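Local atomic coordinates of arylalkylamine N-Acetyltransferase like 5b (Aedes aegypti, PDB entry 4FD4), a protein that probably transfers acyl groups from acetyl-CoA or longer acyl-CoAs to the amino group of arylalkylamines such as serotonin and dopamine. Residues 19-24 against 51-56; 60-65 against 149-154; 74-79 against 130-135. One frame throughout, in Å; residues are numbered along the deposited sequence.

Interaction 1. Residues 19-24 against 51-56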
ATOM      1  N   GLN A  19      11.167  -9.877  10.703  1.00 27.78           N
ATOM      2  CA  GLN A  19      11.706  -9.829   9.347  1.00 27.30           C
ATOM      3  C   GLN A  19      10.848  -8.931   8.450  1.00 24.94           C
ATOM      4  O   GLN A  19      11.379  -8.204   7.604  1.00 26.07           O
ATOM      5  CB  GLN A  19      11.847 -11.224   8.745  1.00 31.74           C
ATOM      6  CG  GLN A  19      12.867 -12.095   9.469  1.00 35.10           C
ATOM      7  CD  GLN A  19      12.255 -12.848  10.631  1.00 41.49           C
ATOM      8  OE1 GLN A  19      12.079 -12.299  11.722  1.00 43.02           O
ATOM      9  NE2 GLN A  19      11.925 -14.122  10.404  1.00 45.51           N
ATOM     10  N   VAL A  20       9.529  -8.949   8.645  1.00 26.69           N
ATOM     11  CA  VAL A  20       8.684  -8.105   7.803  1.00 25.27           C
ATOM     12  C   VAL A  20       9.072  -6.673   8.151  1.00 24.41           C
ATOM     13  O   VAL A  20       9.335  -5.850   7.266  1.00 25.76           O
ATOM     14  CB  VAL A  20       7.180  -8.370   8.038  1.00 24.06           C
ATOM     15  CG1 VAL A  20       6.322  -7.419   7.204  1.00 19.95           C
ATOM     16  CG2 VAL A  20       6.830  -9.839   7.693  1.00 19.37           C
ATOM     17  N   ARG A  21       9.212  -6.409   9.450  1.00 27.45           N
ATOM     18  CA  ARG A  21       9.564  -5.065   9.880  1.00 26.62           C
ATOM     19  C   ARG A  21      10.836  -4.660   9.130  1.00 26.06           C
ATOM     20  O   ARG A  21      10.918  -3.560   8.538  1.00 23.95           O
ATOM     21  CB  ARG A  21       9.763  -5.012  11.410  1.00 29.26           C
ATOM     22  CG  ARG A  21       9.753  -3.599  12.017  1.00 34.11           C
ATOM     23  CD  ARG A  21      10.355  -3.561  13.440  1.00 36.21           C
ATOM     24  NE  ARG A  21       9.616  -4.374  14.405  1.00 42.75           N
ATOM     25  CZ  ARG A  21       8.586  -3.939  15.132  1.00 47.74           C
ATOM     26  NH1 ARG A  21       8.160  -2.687  15.006  1.00 45.12           N
ATOM     27  NH2 ARG A  21       7.977  -4.758  15.987  1.00 49.56           N
ATOM     28  N   GLU A  22      11.847  -5.499   9.136  1.00 26.90           N
ATOM     29  CA  GLU A  22      13.105  -5.115   8.513  1.00 29.46           C
ATOM     30  C   GLU A  22      12.954  -4.807   7.057  1.00 27.35           C
ATOM     31  O   GLU A  22      13.502  -3.846   6.624  1.00 25.60           O
ATOM     32  CB  GLU A  22      14.207  -6.152   8.670  1.00 30.97           C
ATOM     33  CG  GLU A  22      15.585  -5.672   8.150  1.00 32.63           C
ATOM     34  CD  GLU A  22      15.850  -5.875   6.616  1.00 41.88           C
ATOM     35  OE1 GLU A  22      15.350  -6.821   5.987  1.00 39.81           O
ATOM     36  OE2 GLU A  22      16.618  -5.091   6.045  1.00 44.71           O
ATOM     37  N   ILE A  23      12.235  -5.637   6.302  1.00 27.82           N
ATOM     38  CA  ILE A  23      12.173  -5.349   4.880  1.00 26.68           C
ATOM     39  C   ILE A  23      11.470  -4.005   4.676  1.00 23.61           C
ATOM     40  O   ILE A  23      11.869  -3.201   3.811  1.00 22.35           O
ATOM     41  CB  ILE A  23      11.572  -6.526   4.036  1.00 24.54           C
ATOM     42  CG1 ILE A  23      11.621  -6.202   2.538  1.00 31.25           C
ATOM     43  CG2 ILE A  23      10.183  -6.906   4.520  1.00 21.77           C
ATOM     44  CD1 ILE A  23      12.989  -6.416   1.909  1.00 36.24           C
ATOM     45  N   LEU A  24      10.471  -3.715   5.517  1.00 24.52           N
ATOM     46  CA  LEU A  24       9.769  -2.446   5.367  1.00 22.62           C
ATOM     47  C   LEU A  24      10.732  -1.295   5.630  1.00 23.60           C
ATOM     48  O   LEU A  24      10.746  -0.305   4.901  1.00 24.01           O
ATOM     49  CB  LEU A  24       8.554  -2.345   6.312  1.00 19.78           C
ATOM     50  CG  LEU A  24       7.341  -3.216   5.970  1.00 25.14           C
ATOM     51  CD1 LEU A  24       6.284  -3.093   7.084  1.00 21.68           C
ATOM     52  CD2 LEU A  24       6.739  -2.851   4.609  1.00 21.82           C
ATOM     53  N   PHE A  51       0.540   0.004  11.889  1.00 25.34           N
ATOM     54  CA  PHE A  51      -0.520  -0.230  10.912  1.00 22.78           C
ATOM     55  C   PHE A  51      -0.087  -1.307   9.918  1.00 26.52           C
ATOM     56  O   PHE A  51      -0.792  -2.292   9.706  1.00 22.80           O
ATOM     57  CB  PHE A  51      -0.860   1.048  10.154  1.00 24.56           C
ATOM     58  CG  PHE A  51      -1.878   0.845   9.039  1.00 25.51           C
ATOM     59  CD1 PHE A  51      -1.481   0.814   7.710  1.00 26.16           C
ATOM     60  CD2 PHE A  51      -3.226   0.688   9.332  1.00 34.93           C
ATOM     61  CE1 PHE A  51      -2.412   0.624   6.683  1.00 29.94           C
ATOM     62  CE2 PHE A  51      -4.168   0.505   8.315  1.00 31.76           C
ATOM     63  CZ  PHE A  51      -3.760   0.471   6.992  1.00 27.39           C
ATOM     64  N   SER A  52       1.076  -1.115   9.303  1.00 23.47           N
ATOM     65  CA  SER A  52       1.521  -2.067   8.294  1.00 24.13           C
ATOM     66  C   SER A  52       1.696  -3.489   8.837  1.00 23.10           C
ATOM     67  O   SER A  52       1.309  -4.460   8.188  1.00 26.63           O
ATOM     68  CB  SER A  52       2.799  -1.572   7.620  1.00 26.68           C
ATOM     69  OG  SER A  52       2.565  -0.312   7.019  1.00 32.12           O
ATOM     70  N   LEU A  53       2.260  -3.621  10.033  1.00 21.48           N
ATOM     71  CA  LEU A  53       2.511  -4.940  10.586  1.00 20.62           C
ATOM     72  C   LEU A  53       1.239  -5.609  11.105  1.00 26.40           C
ATOM     73  O   LEU A  53       1.199  -6.829  11.238  1.00 26.18           O
ATOM     74  CB  LEU A  53       3.552  -4.876  11.703  1.00 24.84           C
ATOM     75  CG  LEU A  53       4.984  -4.502  11.314  1.00 28.00           C
ATOM     76  CD1 LEU A  53       5.839  -4.439  12.583  1.00 30.82           C
ATOM     77  CD2 LEU A  53       5.590  -5.496  10.328  1.00 26.38           C
ATOM     78  N   SER A  54       0.208  -4.823  11.411  1.00 22.49           N
ATOM     79  CA  SER A  54      -1.032  -5.422  11.891  1.00 24.32           C
ATOM     80  C   SER A  54      -1.565  -6.447  10.876  1.00 27.75           C
ATOM     81  O   SER A  54      -2.377  -7.293  11.225  1.00 24.73           O
ATOM     82  CB  SER A  54      -2.099  -4.360  12.179  1.00 26.62           C
ATOM     83  OG  SER A  54      -2.517  -3.734  10.977  1.00 28.11           O
ATOM     84  N   PHE A  55      -1.096  -6.401   9.629  1.00 26.15           N
ATOM     85  CA  PHE A  55      -1.613  -7.333   8.622  1.00 26.00           C
ATOM     86  C   PHE A  55      -0.964  -8.721   8.619  1.00 25.35           C
ATOM     87  O   PHE A  55      -1.538  -9.672   8.072  1.00 24.51           O
ATOM     88  CB  PHE A  55      -1.593  -6.711   7.217  1.00 26.03           C
ATOM     89  CG  PHE A  55      -2.472  -5.512   7.093  1.00 25.30           C
ATOM     90  CD1 PHE A  55      -1.937  -4.233   7.192  1.00 24.16           C
ATOM     91  CD2 PHE A  55      -3.850  -5.658   6.930  1.00 27.27           C
ATOM     92  CE1 PHE A  55      -2.755  -3.111   7.099  1.00 26.80           C
ATOM     93  CE2 PHE A  55      -4.678  -4.546   6.845  1.00 24.15           C
ATOM     94  CZ  PHE A  55      -4.132  -3.267   6.923  1.00 30.73           C
ATOM     95  N   VAL A  56       0.207  -8.855   9.233  1.00 26.15           N
ATOM     96  CA  VAL A  56       0.895 -10.154   9.226  1.00 22.38           C
ATOM     97  C   VAL A  56       0.022 -11.246   9.829  1.00 25.17           C
ATOM     98  O   VAL A  56      -0.113 -12.320   9.260  1.00 27.12           O
ATOM     99  CB  VAL A  56       2.229 -10.112   9.984  1.00 24.82           C
ATOM    100  CG1 VAL A  56       2.805 -11.528  10.140  1.00 22.25           C
ATOM    101  CG2 VAL A  56       3.221  -9.209   9.267  1.00 20.13           C
TER
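The guanidinium of Arg21 lies across the side chain of Leu53 while two carboxylates grip its outer nitrogens: NH1 forms a salt bridge with Glu49, on the helix that leads into 51-56, and NH2 forms another with Glu18, one turn back on the helix of Arg21 itself. The methyl CD1 of Leu53 sits over the centre of one face of this flat group, 3.8 Å from Arg21 CZ, and the two side chains cross at about a right angle. A bend late in the arginine chain (chi3 -62°), after extended first torsions, turns the plane so that a face meets the methyl.

Leucine uses its fork to serve two environments. CD1 takes the charged group, whereas CD2 enters the apolar side of helix 17-28, 3.7 Å from Val20 CG1 and 4.1 Å from Leu24 CD1. With its CG set anti to the carbonyl carbon (chi1 -67°), Leu53 reaches the helix although its CB does not point straight at it. Val56 CG2 extends the patch, 4.0 Å from Val20 CG2, and beyond Leu53 the methyl CD1 of Leu24 rests 3.8 Å from Ser52 CB. The hydroxyl of that serine is engaged by Tyr29.

The pairing joins helix 17-28 to helix 46-53 and the residues that follow it, over one face of the GNAT sheet, where Val20 and Val56 both touch Val61. No hydrogen bond runs directly between 19-24 and 51-56; apolar methyls supply the close contact, and the arginine charge at the margin is probably balanced by the two glutamates, one of which links the helices.

Interaction 2. Residues 60-65 against 149-154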
ATOM      1  N   THR A  60      -2.237 -11.778   5.168  1.00 23.42           N
ATOM      2  CA  THR A  60      -2.312 -11.079   3.878  1.00 22.82           C
ATOM      3  C   THR A  60      -1.044 -10.249   3.584  1.00 22.28           C
ATOM      4  O   THR A  60      -1.065  -9.276   2.813  1.00 20.76           O
ATOM      5  CB  THR A  60      -3.592 -10.234   3.782  1.00 23.59           C
ATOM      6  OG1 THR A  60      -3.626  -9.300   4.864  1.00 23.89           O
ATOM      7  CG2 THR A  60      -4.815 -11.133   3.881  1.00 24.89           C
ATOM      8  N   VAL A  61       0.052 -10.647   4.224  1.00 20.02           N
ATOM      9  CA  VAL A  61       1.368 -10.097   3.934  1.00 19.22           C
ATOM     10  C   VAL A  61       2.147 -11.133   3.145  1.00 18.84           C
ATOM     11  O   VAL A  61       2.370 -12.249   3.614  1.00 19.29           O
ATOM     12  CB  VAL A  61       2.117  -9.694   5.223  1.00 20.89           C
ATOM     13  CG1 VAL A  61       3.558  -9.336   4.922  1.00 19.35           C
ATOM     14  CG2 VAL A  61       1.410  -8.516   5.887  1.00 21.31           C
ATOM     15  N   VAL A  62       2.521 -10.773   1.922  1.00 20.91           N
ATOM     16  CA  VAL A  62       3.243 -11.690   1.055  1.00 20.55           C
ATOM     17  C   VAL A  62       4.691 -11.231   0.949  1.00 25.33           C
ATOM     18  O   VAL A  62       4.964 -10.045   0.783  1.00 21.27           O
ATOM     19  CB  VAL A  62       2.659 -11.752  -0.367  1.00 21.23           C
ATOM     20  CG1 VAL A  62       3.486 -12.709  -1.232  1.00 18.17           C
ATOM     21  CG2 VAL A  62       1.200 -12.179  -0.346  1.00 24.47           C
ATOM     22  N   VAL A  63       5.617 -12.178   1.036  1.00 21.50           N
ATOM     23  CA  VAL A  63       7.016 -11.850   0.952  1.00 25.25           C
ATOM     24  C   VAL A  63       7.631 -12.622  -0.194  1.00 23.33           C
ATOM     25  O   VAL A  63       7.169 -13.725  -0.562  1.00 22.65           O
ATOM     26  CB  VAL A  63       7.761 -12.151   2.257  1.00 24.03           C
ATOM     27  CG1 VAL A  63       7.346 -11.167   3.361  1.00 25.01           C
ATOM     28  CG2 VAL A  63       7.507 -13.588   2.682  1.00 24.26           C
ATOM     29  N   ALA A  64       8.640 -11.992  -0.776  1.00 24.59           N
ATOM     30  CA  ALA A  64       9.516 -12.632  -1.749  1.00 25.64           C
ATOM     31  C   ALA A  64      10.837 -12.812  -1.015  1.00 24.69           C
ATOM     32  O   ALA A  64      11.419 -11.842  -0.480  1.00 27.93           O
ATOM     33  CB  ALA A  64       9.696 -11.750  -2.972  1.00 24.35           C
ATOM     34  N   GLU A  65      11.292 -14.062  -0.987  1.00 26.21           N
ATOM     35  CA  GLU A  65      12.410 -14.495  -0.162  1.00 30.42           C
ATOM     36  C   GLU A  65      13.504 -15.112  -1.034  1.00 33.92           C
ATOM     37  O   GLU A  65      13.223 -15.876  -1.958  1.00 26.86           O
ATOM     38  CB  GLU A  65      11.891 -15.544   0.829  1.00 32.19           C
ATOM     39  CG  GLU A  65      12.903 -16.157   1.779  1.00 41.46           C
ATOM     40  CD  GLU A  65      12.262 -17.199   2.703  1.00 42.89           C
ATOM     41  OE1 GLU A  65      12.665 -17.290   3.884  1.00 44.68           O
ATOM     42  OE2 GLU A  65      11.349 -17.925   2.246  1.00 38.14           O
ATOM     43  N   GLN A 149       0.658 -10.399  -8.598  1.00 25.69           N
ATOM     44  CA  GLN A 149      -0.120 -11.538  -9.076  1.00 26.25           C
ATOM     45  C   GLN A 149      -0.438 -12.466  -7.919  1.00 24.68           C
ATOM     46  O   GLN A 149      -1.514 -13.049  -7.865  1.00 26.42           O
ATOM     47  CB  GLN A 149       0.624 -12.332 -10.145  1.00 24.76           C
ATOM     48  CG  GLN A 149      -0.213 -13.503 -10.663  1.00 25.33           C
ATOM     49  CD  GLN A 149      -1.380 -13.004 -11.489  1.00 29.24           C
ATOM     50  OE1 GLN A 149      -1.182 -12.293 -12.469  1.00 30.51           O
ATOM     51  NE2 GLN A 149      -2.600 -13.329 -11.071  1.00 32.07           N
ATOM     52  N   PHE A 150       0.516 -12.627  -7.011  1.00 24.11           N
ATOM     53  CA  PHE A 150       0.297 -13.492  -5.862  1.00 24.11           C
ATOM     54  C   PHE A 150      -0.861 -12.901  -5.050  1.00 21.55           C
ATOM     55  O   PHE A 150      -1.765 -13.631  -4.636  1.00 21.47           O
ATOM     56  CB  PHE A 150       1.590 -13.665  -5.041  1.00 19.97           C
ATOM     57  CG  PHE A 150       1.496 -14.703  -3.934  1.00 22.82           C
ATOM     58  CD1 PHE A 150       2.279 -15.856  -3.966  1.00 22.60           C
ATOM     59  CD2 PHE A 150       0.631 -14.517  -2.851  1.00 21.19           C
ATOM     60  CE1 PHE A 150       2.199 -16.824  -2.945  1.00 24.18           C
ATOM     61  CE2 PHE A 150       0.549 -15.475  -1.820  1.00 20.55           C
ATOM     62  CZ  PHE A 150       1.334 -16.621  -1.866  1.00 21.12           C
ATOM     63  N   GLN A 151      -0.861 -11.582  -4.856  1.00 20.80           N
ATOM     64  CA  GLN A 151      -1.948 -10.949  -4.089  1.00 20.12           C
ATOM     65  C   GLN A 151      -3.301 -11.119  -4.799  1.00 20.37           C
ATOM     66  O   GLN A 151      -4.330 -11.353  -4.160  1.00 21.88           O
ATOM     67  CB  GLN A 151      -1.639  -9.470  -3.812  1.00 19.86           C
ATOM     68  CG  GLN A 151      -0.549  -9.226  -2.748  1.00 21.95           C
ATOM     69  CD  GLN A 151      -1.041  -9.438  -1.313  1.00 20.51           C
ATOM     70  OE1 GLN A 151      -1.998 -10.177  -1.074  1.00 22.18           O
ATOM     71  NE2 GLN A 151      -0.381  -8.779  -0.351  1.00 19.52           N
ATOM     72  N   MET A 152      -3.304 -11.002  -6.122  1.00 20.54           N
ATOM     73  CA  MET A 152      -4.532 -11.249  -6.886  1.00 27.09           C
ATOM     74  C   MET A 152      -5.049 -12.682  -6.702  1.00 24.22           C
ATOM     75  O   MET A 152      -6.223 -12.897  -6.424  1.00 27.39           O
ATOM     76  CB  MET A 152      -4.311 -10.974  -8.373  1.00 26.50           C
ATOM     77  CG  MET A 152      -4.239  -9.503  -8.746  1.00 30.47           C
ATOM     78  SD  MET A 152      -3.651  -9.269 -10.449  1.00 33.96           S
ATOM     79  CE  MET A 152      -4.058  -7.537 -10.698  1.00 40.87           C
ATOM     80  N   ASP A 153      -4.158 -13.653  -6.870  1.00 27.32           N
ATOM     81  CA  ASP A 153      -4.514 -15.067  -6.759  1.00 26.74           C
ATOM     82  C   ASP A 153      -5.039 -15.399  -5.375  1.00 26.72           C
ATOM     83  O   ASP A 153      -6.027 -16.124  -5.215  1.00 24.84           O
ATOM     84  CB  ASP A 153      -3.286 -15.940  -7.068  1.00 26.69           C
ATOM     85  CG  ASP A 153      -2.832 -15.812  -8.510  1.00 33.16           C
ATOM     86  OD1 ASP A 153      -3.625 -15.306  -9.332  1.00 34.54           O
ATOM     87  OD2 ASP A 153      -1.688 -16.213  -8.822  1.00 35.69           O
ATOM     88  N   LEU A 154      -4.362 -14.854  -4.369  1.00 23.89           N
ATOM     89  CA  LEU A 154      -4.695 -15.105  -2.980  1.00 25.54           C
ATOM     90  C   LEU A 154      -6.051 -14.502  -2.628  1.00 26.07           C
ATOM     91  O   LEU A 154      -6.910 -15.171  -2.036  1.00 26.41           O
ATOM     92  CB  LEU A 154      -3.602 -14.508  -2.078  1.00 23.05           C
ATOM     93  CG  LEU A 154      -3.782 -14.743  -0.581  1.00 22.77           C
ATOM     94  CD1 LEU A 154      -3.713 -16.243  -0.265  1.00 27.37           C
ATOM     95  CD2 LEU A 154      -2.709 -13.991   0.203  1.00 25.05           C
TER
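Val62 puts its two methyls against the ring of Phe150. CG1 lies over one face, 4.0 Å from the ring centroid and 20° off the normal, a CH-pi contact displaced toward the CD2 side. CG2 approaches the same side of the ring, 3.5 Å from Phe150 CD2, and also faces the amide of Gln151 at 3.7 Å from its CD. The valine rotamer, with CG1 anti to the backbone nitrogen (chi1 179°), allows one branch to serve the ring alone and the other to be shared. Leu154, a turn further along the helix, adds a looser touch, its CD2 being 4.3 Å from Val62 CG2.

Here a helix runs obliquely, in a roughly antiparallel sense, over a strand on one face of the GNAT sheet: the short axes of 61-65 and 149-154 approach to 9.5 Å. Helix 143-158 directly follows strand 126-134, the strand-helix unit that in this family generally carries the acyl-CoA site.

One polar bond crosses the interface. Gln151 NE2 donates to Thr60 O over 3.3 Å with an almost straight N-H...O angle of 173°. The acceptor lies close to the plane of the amide, but the donor stands above the carbonyl plane of Thr60. A bend in the glutamine chain carries its amide back toward the strand.

In the next shell Tyr127 OH bonds to Gln151 OE1, which fixes the turn of the amide. Thr60 is held in turn through its own hydroxyl by Ala78 O, while Leu9 and Val11 of the edge strand touch the Phe150 ring.

Interaction 3. Residues 74-79 against 130-135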
ATOM      1  N   GLY A  74      11.363  -8.816  -1.126  1.00 26.86           N
ATOM      2  CA  GLY A  74      10.189  -8.086  -1.572  1.00 24.75           C
ATOM      3  C   GLY A  74       9.059  -8.277  -0.580  1.00 21.78           C
ATOM      4  O   GLY A  74       9.063  -9.251   0.179  1.00 23.86           O
ATOM      5  N   VAL A  75       8.094  -7.369  -0.582  1.00 20.74           N
ATOM      6  CA  VAL A  75       6.958  -7.514   0.342  1.00 23.21           C
ATOM      7  C   VAL A  75       5.744  -6.794  -0.219  1.00 27.46           C
ATOM      8  O   VAL A  75       5.873  -5.784  -0.916  1.00 23.80           O
ATOM      9  CB  VAL A  75       7.309  -6.985   1.752  1.00 18.60           C
ATOM     10  CG1 VAL A  75       7.727  -5.509   1.666  1.00 22.70           C
ATOM     11  CG2 VAL A  75       6.108  -7.169   2.775  1.00 17.59           C
ATOM     12  N   SER A  76       4.561  -7.345   0.045  1.00 21.27           N
ATOM     13  CA  SER A  76       3.312  -6.702  -0.333  1.00 20.15           C
ATOM     14  C   SER A  76       2.325  -6.872   0.810  1.00 19.20           C
ATOM     15  O   SER A  76       2.138  -7.973   1.325  1.00 20.52           O
ATOM     16  CB  SER A  76       2.725  -7.293  -1.609  1.00 24.28           C
ATOM     17  OG  SER A  76       1.477  -6.661  -1.900  1.00 24.19           O
ATOM     18  N   ILE A  77       1.688  -5.782   1.191  1.00 17.85           N
ATOM     19  CA  ILE A  77       0.750  -5.832   2.300  1.00 21.26           C
ATOM     20  C   ILE A  77      -0.611  -5.366   1.817  1.00 20.27           C
ATOM     21  O   ILE A  77      -0.743  -4.309   1.182  1.00 22.58           O
ATOM     22  CB  ILE A  77       1.250  -5.008   3.492  1.00 21.63           C
ATOM     23  CG1 ILE A  77       2.616  -5.554   3.932  1.00 25.37           C
ATOM     24  CG2 ILE A  77       0.236  -5.046   4.642  1.00 22.84           C
ATOM     25  CD1 ILE A  77       3.130  -4.989   5.217  1.00 20.88           C
ATOM     26  N   ALA A  78      -1.616  -6.190   2.087  1.00 20.37           N
ATOM     27  CA  ALA A  78      -2.977  -5.913   1.627  1.00 19.58           C
ATOM     28  C   ALA A  78      -3.954  -6.231   2.760  1.00 21.60           C
ATOM     29  O   ALA A  78      -3.611  -6.935   3.708  1.00 19.54           O
ATOM     30  CB  ALA A  78      -3.291  -6.750   0.417  1.00 19.36           C
ATOM     31  N   GLY A  79      -5.178  -5.735   2.645  1.00 20.83           N
ATOM     32  CA  GLY A  79      -6.204  -6.011   3.644  1.00 20.55           C
ATOM     33  C   GLY A  79      -7.553  -5.662   3.050  1.00 19.38           C
ATOM     34  O   GLY A  79      -7.613  -5.027   1.996  1.00 20.97           O
ATOM     35  N   HIS A 130      -2.031  -2.221   0.068  1.00 22.47           N
ATOM     36  CA  HIS A 130      -1.504  -1.015   0.716  1.00 26.48           C
ATOM     37  C   HIS A 130      -0.036  -0.799   0.345  1.00 29.92           C
ATOM     38  O   HIS A 130       0.404   0.337   0.159  1.00 26.62           O
ATOM     39  CB  HIS A 130      -1.570  -1.136   2.243  1.00 27.46           C
ATOM     40  CG  HIS A 130      -2.965  -1.253   2.797  1.00 29.94           C
ATOM     41  ND1 HIS A 130      -3.862  -0.216   2.772  1.00 32.64           N
ATOM     42  CD2 HIS A 130      -3.581  -2.285   3.428  1.00 29.43           C
ATOM     43  CE1 HIS A 130      -4.994  -0.600   3.355  1.00 27.05           C
ATOM     44  NE2 HIS A 130      -4.849  -1.848   3.751  1.00 29.49           N
ATOM     45  N   ILE A 131       0.724  -1.894   0.286  1.00 21.08           N
ATOM     46  CA  ILE A 131       2.171  -1.815   0.040  1.00 23.71           C
ATOM     47  C   ILE A 131       2.615  -2.825  -1.032  1.00 23.76           C
ATOM     48  O   ILE A 131       2.182  -3.974  -1.031  1.00 23.29           O
ATOM     49  CB  ILE A 131       2.973  -2.093   1.340  1.00 24.42           C
ATOM     50  CG1 ILE A 131       2.732  -0.993   2.380  1.00 29.60           C
ATOM     51  CG2 ILE A 131       4.471  -2.241   1.050  1.00 25.44           C
ATOM     52  CD1 ILE A 131       3.331  -1.292   3.752  1.00 26.95           C
ATOM     53  N   LEU A 132       3.468  -2.391  -1.953  1.00 21.22           N
ATOM     54  CA  LEU A 132       4.117  -3.301  -2.902  1.00 20.98           C
ATOM     55  C   LEU A 132       5.538  -2.778  -3.066  1.00 25.14           C
ATOM     56  O   LEU A 132       5.733  -1.689  -3.603  1.00 24.96           O
ATOM     57  CB  LEU A 132       3.394  -3.270  -4.250  1.00 24.90           C
ATOM     58  CG  LEU A 132       3.953  -4.068  -5.440  1.00 30.59           C
ATOM     59  CD1 LEU A 132       3.985  -5.547  -5.135  1.00 27.97           C
ATOM     60  CD2 LEU A 132       3.134  -3.810  -6.700  1.00 31.33           C
ATOM     61  N   ALA A 133       6.519  -3.525  -2.569  1.00 21.52           N
ATOM     62  CA  ALA A 133       7.906  -3.056  -2.580  1.00 27.90           C
ATOM     63  C   ALA A 133       8.889  -4.167  -2.945  1.00 25.97           C
ATOM     64  O   ALA A 133       8.830  -5.277  -2.413  1.00 23.88           O
ATOM     65  CB  ALA A 133       8.271  -2.430  -1.242  1.00 25.89           C
ATOM     66  N   VAL A 134       9.793  -3.849  -3.859  1.00 24.40           N
ATOM     67  CA  VAL A 134      10.760  -4.812  -4.354  1.00 23.75           C
ATOM     68  C   VAL A 134      12.144  -4.209  -4.188  1.00 21.72           C
ATOM     69  O   VAL A 134      12.356  -3.035  -4.495  1.00 21.35           O
ATOM     70  CB  VAL A 134      10.497  -5.120  -5.842  1.00 27.24           C
ATOM     71  CG1 VAL A 134      11.616  -5.967  -6.434  1.00 29.55           C
ATOM     72  CG2 VAL A 134       9.152  -5.828  -6.007  1.00 29.90           C
ATOM     73  N   ASP A 135      13.078  -4.999  -3.683  1.00 22.02           N
ATOM     74  CA  ASP A 135      14.475  -4.566  -3.627  1.00 24.68           C
ATOM     75  C   ASP A 135      14.956  -4.280  -5.057  1.00 21.02           C
ATOM     76  O   ASP A 135      14.951  -5.173  -5.898  1.00 23.38           O
ATOM     77  CB  ASP A 135      15.312  -5.670  -2.994  1.00 24.69           C
ATOM     78  CG  ASP A 135      16.752  -5.261  -2.771  1.00 29.37           C
ATOM     79  OD1 ASP A 135      17.309  -5.686  -1.738  1.00 30.64           O
ATOM     80  OD2 ASP A 135      17.331  -4.548  -3.633  1.00 24.05           O
TER
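Two carbonyl oxygens, Ile77 O and Ile131 O, each accept two hydrogen bonds across this antiparallel pair of strands. Ile77 O receives His130 N at 2.7 Å and Ile131 N at 3.0 Å. Both donors lie in the carbonyl plane, and that of Ile131 is on a lone pair. Ile131 O is met by Ile77 N at 2.9 Å, tilted out of its plane, and by Ser76 OG, also at 2.9 Å, approaching almost end-on with a C=O...O angle of 162°. The serine reaches it because OG stands anti to its backbone nitrogen (chi1 178°). That hydroxyl donates to the carbonyl and also bonds to Gln151 NE2 of helix 143-158.

His130 and Ile131 both face Ile77, a classic beta bulge in the central sheet, on the strand that precedes helix 143-158. In GNAT enzymes this strand typically carries a bulge and parts from its parallel neighbour near the acyl-CoA site; Leu132 N is bonded to a glycerol, probably from the crystallisation liquor, which may mark an opening there.

Past the bulge the pairing becomes regular. Val75 and Ala133 form a reciprocal hydrogen-bonded pair, with Val75 N to Ala133 O and Ala133 N to Val75 O both 2.9 Å. Ser76 faces Leu132 as a non-hydrogen-bonded pair, and its own nitrogen turns to Val62 on the other neighbouring strand.

On the face shared by Val75, Ile77, Ile131 and Ala133, the two isoleucines lie side by side and point the same way, their CD1 atoms 4.0 Å apart. Helix 17-28 covers this face through Ile23, Leu24 and Ile27.

How the interactions relate
From the N terminus, interaction 1 comes first, closing an excursion of helices and loops without strands when 51-56 returns to helix 17-28. The chain then enters strand 61-66, which opens interaction 2, and turns into strand 71-81, which opens interaction 3. Interaction 3 closes first, at strand 126-134, and interaction 2 only with the following helix 143-158; the smaller loop thus sits within the larger, while interaction 1 precedes both in series. Strands 61-66 and 71-81 are sheet neighbours, so interactions 2 and 3 share one sheet. Interaction 1 packs on one face of that sheet, with Phe55 against Ile77, and the helix of interaction 2 on the opposite face.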